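Side-chain contacts in peptidase M16 inactive domain family protein (Pseudomonas fluorescens, PDB 3GWB), which belongs to the M16 peptidase family, but as an inactive-domain member, so that any hydrolase activity or metal binding of its own remains uncertain: residues G73-A76 / Q77-G81; E65-A68 / G69-V72. All coordinates share one frame; numbering follows the deposited sequence.

Contact 1: residues G73-A76 / Q77-G81; sequences GAIA and QGFEG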
loop_
_atom_site.group_PDB
_atom_site.type_symbol
_atom_site.label_atom_id
_atom_site.label_comp_id
_atom_site.label_asym_id
_atom_site.label_seq_id
_atom_site.Cartn_x
_atom_site.Cartn_y
_atom_site.Cartn_z
ATOM N N GLY A 73 -15.738 -12.685 -1.875
ATOM C CA GLY A 73 -15.001 -13.484 -0.909
ATOM C C GLY A 73 -14.690 -14.885 -1.402
ATOM O O GLY A 73 -13.630 -15.431 -1.107
ATOM N N ALA A 74 -15.616 -15.473 -2.152
ATOM C CA ALA A 74 -15.433 -16.820 -2.682
ATOM C C ALA A 74 -14.270 -16.851 -3.676
ATOM O O ALA A 74 -13.441 -17.765 -3.655
ATOM C CB ALA A 74 -16.710 -17.291 -3.357
ATOM N N ILE A 75 -14.212 -15.850 -4.547
ATOM C CA ILE A 75 -13.141 -15.775 -5.534
ATOM C C ILE A 75 -11.792 -15.611 -4.825
ATOM O O ILE A 75 -10.815 -16.290 -5.149
ATOM C CB ILE A 75 -13.386 -14.592 -6.493
ATOM C CG1 ILE A 75 -14.655 -14.852 -7.306
ATOM C CG2 ILE A 75 -12.179 -14.389 -7.419
ATOM C CD1 ILE A 75 -15.135 -13.640 -8.097
ATOM N N ALA A 76 -11.747 -14.726 -3.838
ATOM C CA ALA A 76 -10.518 -14.483 -3.095
ATOM C C ALA A 76 -9.991 -15.749 -2.416
ATOM O O ALA A 76 -8.797 -16.050 -2.482
ATOM C CB ALA A 76 -10.753 -13.401 -2.063
ATOM N N GLN A 77 -10.881 -16.492 -1.765
ATOM C CA GLN A 77 -10.473 -17.705 -1.079
ATOM C C GLN A 77 -10.057 -18.733 -2.113
ATOM O O GLN A 77 -9.156 -19.540 -1.880
ATOM C CB GLN A 77 -11.617 -18.244 -0.218
ATOM C CG GLN A 77 -12.150 -17.232 0.778
ATOM C CD GLN A 77 -12.773 -17.882 1.997
ATOM O OE1 GLN A 77 -13.605 -18.786 1.878
ATOM N NE2 GLN A 77 -12.377 -17.420 3.182
ATOM N N GLY A 78 -10.717 -18.688 -3.265
ATOM C CA GLY A 78 -10.396 -19.610 -4.332
ATOM C C GLY A 78 -8.936 -19.527 -4.738
ATOM O O GLY A 78 -8.268 -20.551 -4.868
ATOM N N PHE A 79 -8.432 -18.313 -4.949
ATOM C CA PHE A 79 -7.039 -18.149 -5.341
ATOM C C PHE A 79 -6.127 -18.518 -4.168
ATOM O O PHE A 79 -5.165 -19.275 -4.325
ATOM C CB PHE A 79 -6.764 -16.703 -5.783
ATOM C CG PHE A 79 -7.351 -16.342 -7.130
ATOM C CD1 PHE A 79 -7.011 -17.065 -8.271
ATOM C CD2 PHE A 79 -8.217 -15.254 -7.260
ATOM C CE1 PHE A 79 -7.525 -16.710 -9.530
ATOM C CE2 PHE A 79 -8.738 -14.889 -8.511
ATOM C CZ PHE A 79 -8.391 -15.618 -9.647
ATOM N N GLU A 80 -6.441 -17.991 -2.988
ATOM C CA GLU A 80 -5.638 -18.262 -1.793
ATOM C C GLU A 80 -5.457 -19.745 -1.499
ATOM O O GLU A 80 -4.359 -20.186 -1.147
ATOM C CB GLU A 80 -6.262 -17.591 -0.564
ATOM C CG GLU A 80 -5.939 -16.119 -0.403
ATOM C CD GLU A 80 -6.675 -15.497 0.774
ATOM O OE1 GLU A 80 -6.537 -16.012 1.908
ATOM O OE2 GLU A 80 -7.396 -14.494 0.564
ATOM N N GLY A 81 -6.531 -20.515 -1.633
ATOM C CA GLY A 81 -6.451 -21.937 -1.354
ATOM C C GLY A 81 -5.558 -22.689 -2.324
ATOM O O GLY A 81 -5.168 -23.829 -2.070
HETATM O O HOH W 1 -6.833 -13.925 -2.501
#
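Q77 begins the second of two consecutive turns of one alpha-helix: its N donates to G73 O (3.0 Å), and its CG lies against the same oxygen, also at 3.0 Å. CG is anti to the carbonyl carbon (chi1 -56°), which turns the extended chain back along the turn before it. G78 N bonds to A74 O at 2.9 Å; a CB here would press on A74 O and I75 O. F79 N donates to I75 O at 3.1 Å, and the F79 ring lies beside the I75 side chain, both pointing the same way, with CE2 3.6 Å from I75 CG2. I75 O meets this ring obliquely. The ring also rests on L114 and F115. Without it, as with an alanine here, I75 CG2 would probably lose its aromatic neighbour and a gap would open against L114 and F115. E80 N bonds almost straight to A76 O (171°). A water donates both to that oxygen, at 2.9 Å, and to E80 OE2, at 3.2 Å, tying the carboxylate back to the helix. E80 touches S364 of the second subunit, while I75, on V118, and F79 pack this buried side against helix 105-120.

Contact 2: residues E65-A68 / G69-V72; sequences EGVA and GKDV
V67 and K70 form an antiparallel hydrogen-bonded pair, K70 N to V67 O at 2.9 Å and V67 N to K70 O at 3.1 Å, that closes a short beta hairpin round a type II turn. The first of these donors stands 38° out of the V67 carbonyl plane. G69 takes the positive phi (72°) of the turn, where a CB would clash with A68 O. G66 CA makes a CH...O contact with K70 O, and at its backbone angles a CB would jam against E65 O. On one face of the hairpin V67 and K70 lie side by side: V67 CG2, set between its backbone N and carbonyl carbon, meets K70 CB at 3.6 Å and K70 CD at 3.9 Å. V67 also packs on V118 and E117 of helix 105-120. At the open end the E65 chain, bent at chi2 (-60°), lays its carboxylate alongside V72, with OE1 3.5 Å from V72 CB. The polar ends of this buried group are satisfied: OE2 forms a salt bridge with R131, and OE1 bonds to S128 OG. D71 is the N-cap of the following helix, its OD1 accepting from A74 N. At the open end of the hairpin a water bridges its two arms, donating to E65 O at 2.7 Å and accepting from V72 N at 3.1 Å.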
loop_
_atom_site.group_PDB
_atom_site.type_symbol
_atom_site.label_atom_id
_atom_site.label_comp_id
_atom_site.label_asym_id
_atom_site.label_seq_id
_atom_site.Cartn_x
_atom_site.Cartn_y
_atom_site.Cartn_z
ATOM N N GLU A 65 -14.864 -9.168 -8.439
ATOM C CA GLU A 65 -15.934 -8.953 -7.470
ATOM C C GLU A 65 -17.004 -10.028 -7.599
ATOM O O GLU A 65 -17.911 -10.102 -6.769
ATOM C CB GLU A 65 -16.588 -7.580 -7.665
ATOM C CG GLU A 65 -15.765 -6.417 -7.159
ATOM C CD GLU A 65 -15.468 -6.507 -5.668
ATOM O OE1 GLU A 65 -16.375 -6.872 -4.884
ATOM O OE2 GLU A 65 -14.324 -6.194 -5.275
ATOM N N GLY A 66 -16.909 -10.850 -8.645
ATOM C CA GLY A 66 -17.890 -11.902 -8.827
ATOM C C GLY A 66 -17.933 -12.565 -10.193
ATOM O O GLY A 66 -17.678 -11.935 -11.221
ATOM N N VAL A 67 -18.240 -13.856 -10.190
ATOM C CA VAL A 67 -18.387 -14.634 -11.416
ATOM C C VAL A 67 -19.601 -15.518 -11.166
ATOM O O VAL A 67 -20.137 -15.527 -10.057
ATOM C CB VAL A 67 -17.148 -15.515 -11.714
ATOM C CG1 VAL A 67 -15.910 -14.629 -11.875
ATOM C CG2 VAL A 67 -16.945 -16.532 -10.612
ATOM N N ALA A 68 -20.040 -16.248 -12.186
ATOM C CA ALA A 68 -21.201 -17.123 -12.056
ATOM C C ALA A 68 -21.156 -17.984 -10.793
ATOM O O ALA A 68 -20.257 -18.812 -10.624
ATOM C CB ALA A 68 -21.318 -18.021 -13.293
ATOM N N GLY A 69 -22.125 -17.769 -9.907
ATOM C CA GLY A 69 -22.213 -18.545 -8.679
ATOM C C GLY A 69 -21.186 -18.281 -7.591
ATOM O O GLY A 69 -21.136 -19.022 -6.606
ATOM N N LYS A 70 -20.376 -17.236 -7.745
ATOM C CA LYS A 70 -19.348 -16.908 -6.754
ATOM C C LYS A 70 -19.270 -15.411 -6.459
ATOM O O LYS A 70 -19.282 -14.591 -7.377
ATOM C CB LYS A 70 -17.974 -17.358 -7.245
ATOM C CG LYS A 70 -17.729 -18.840 -7.270
ATOM C CD LYS A 70 -16.292 -19.092 -7.719
ATOM C CE LYS A 70 -15.867 -20.524 -7.477
ATOM N NZ LYS A 70 -16.767 -21.480 -8.175
ATOM N N ASP A 71 -19.168 -15.060 -5.180
ATOM C CA ASP A 71 -19.065 -13.658 -4.785
ATOM C C ASP A 71 -17.592 -13.280 -4.558
ATOM O O ASP A 71 -16.702 -14.123 -4.687
ATOM C CB ASP A 71 -19.881 -13.406 -3.515
ATOM C CG ASP A 71 -19.124 -13.765 -2.249
ATOM O OD1 ASP A 71 -18.546 -14.871 -2.176
ATOM O OD2 ASP A 71 -19.110 -12.931 -1.317
ATOM N N VAL A 72 -17.352 -12.018 -4.216
ATOM C CA VAL A 72 -16.004 -11.504 -3.990
ATOM C C VAL A 72 -15.170 -12.339 -3.025
ATOM O O VAL A 72 -14.024 -12.676 -3.329
ATOM C CB VAL A 72 -16.037 -10.026 -3.500
ATOM C CG1 VAL A 72 -16.760 -9.914 -2.158
ATOM C CG2 VAL A 72 -14.623 -9.487 -3.393
HETATM O O HOH W 2 -19.514 -9.886 -4.647
#

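Contact 2 leads straight into contact 1: strand 70-71 of the hairpin is followed at once by helix 72-80, and the centres of the two contacts are about 10 Å apart. The hairpin lies over the first turn of the helix, where I75 reaches back to it. I75 CD1 packs 3.3 Å from G66 CA and 3.8 Å from V67 N, and I75 CG1 is 4.2 Å from K70 CB. I75 and V67 both touch V118, so both contacts meet helix 105-120 at the same residue. Neither contact includes a metal or ligand; both are structural packing, their centres about 27 and 28 Å from the centre of the chain.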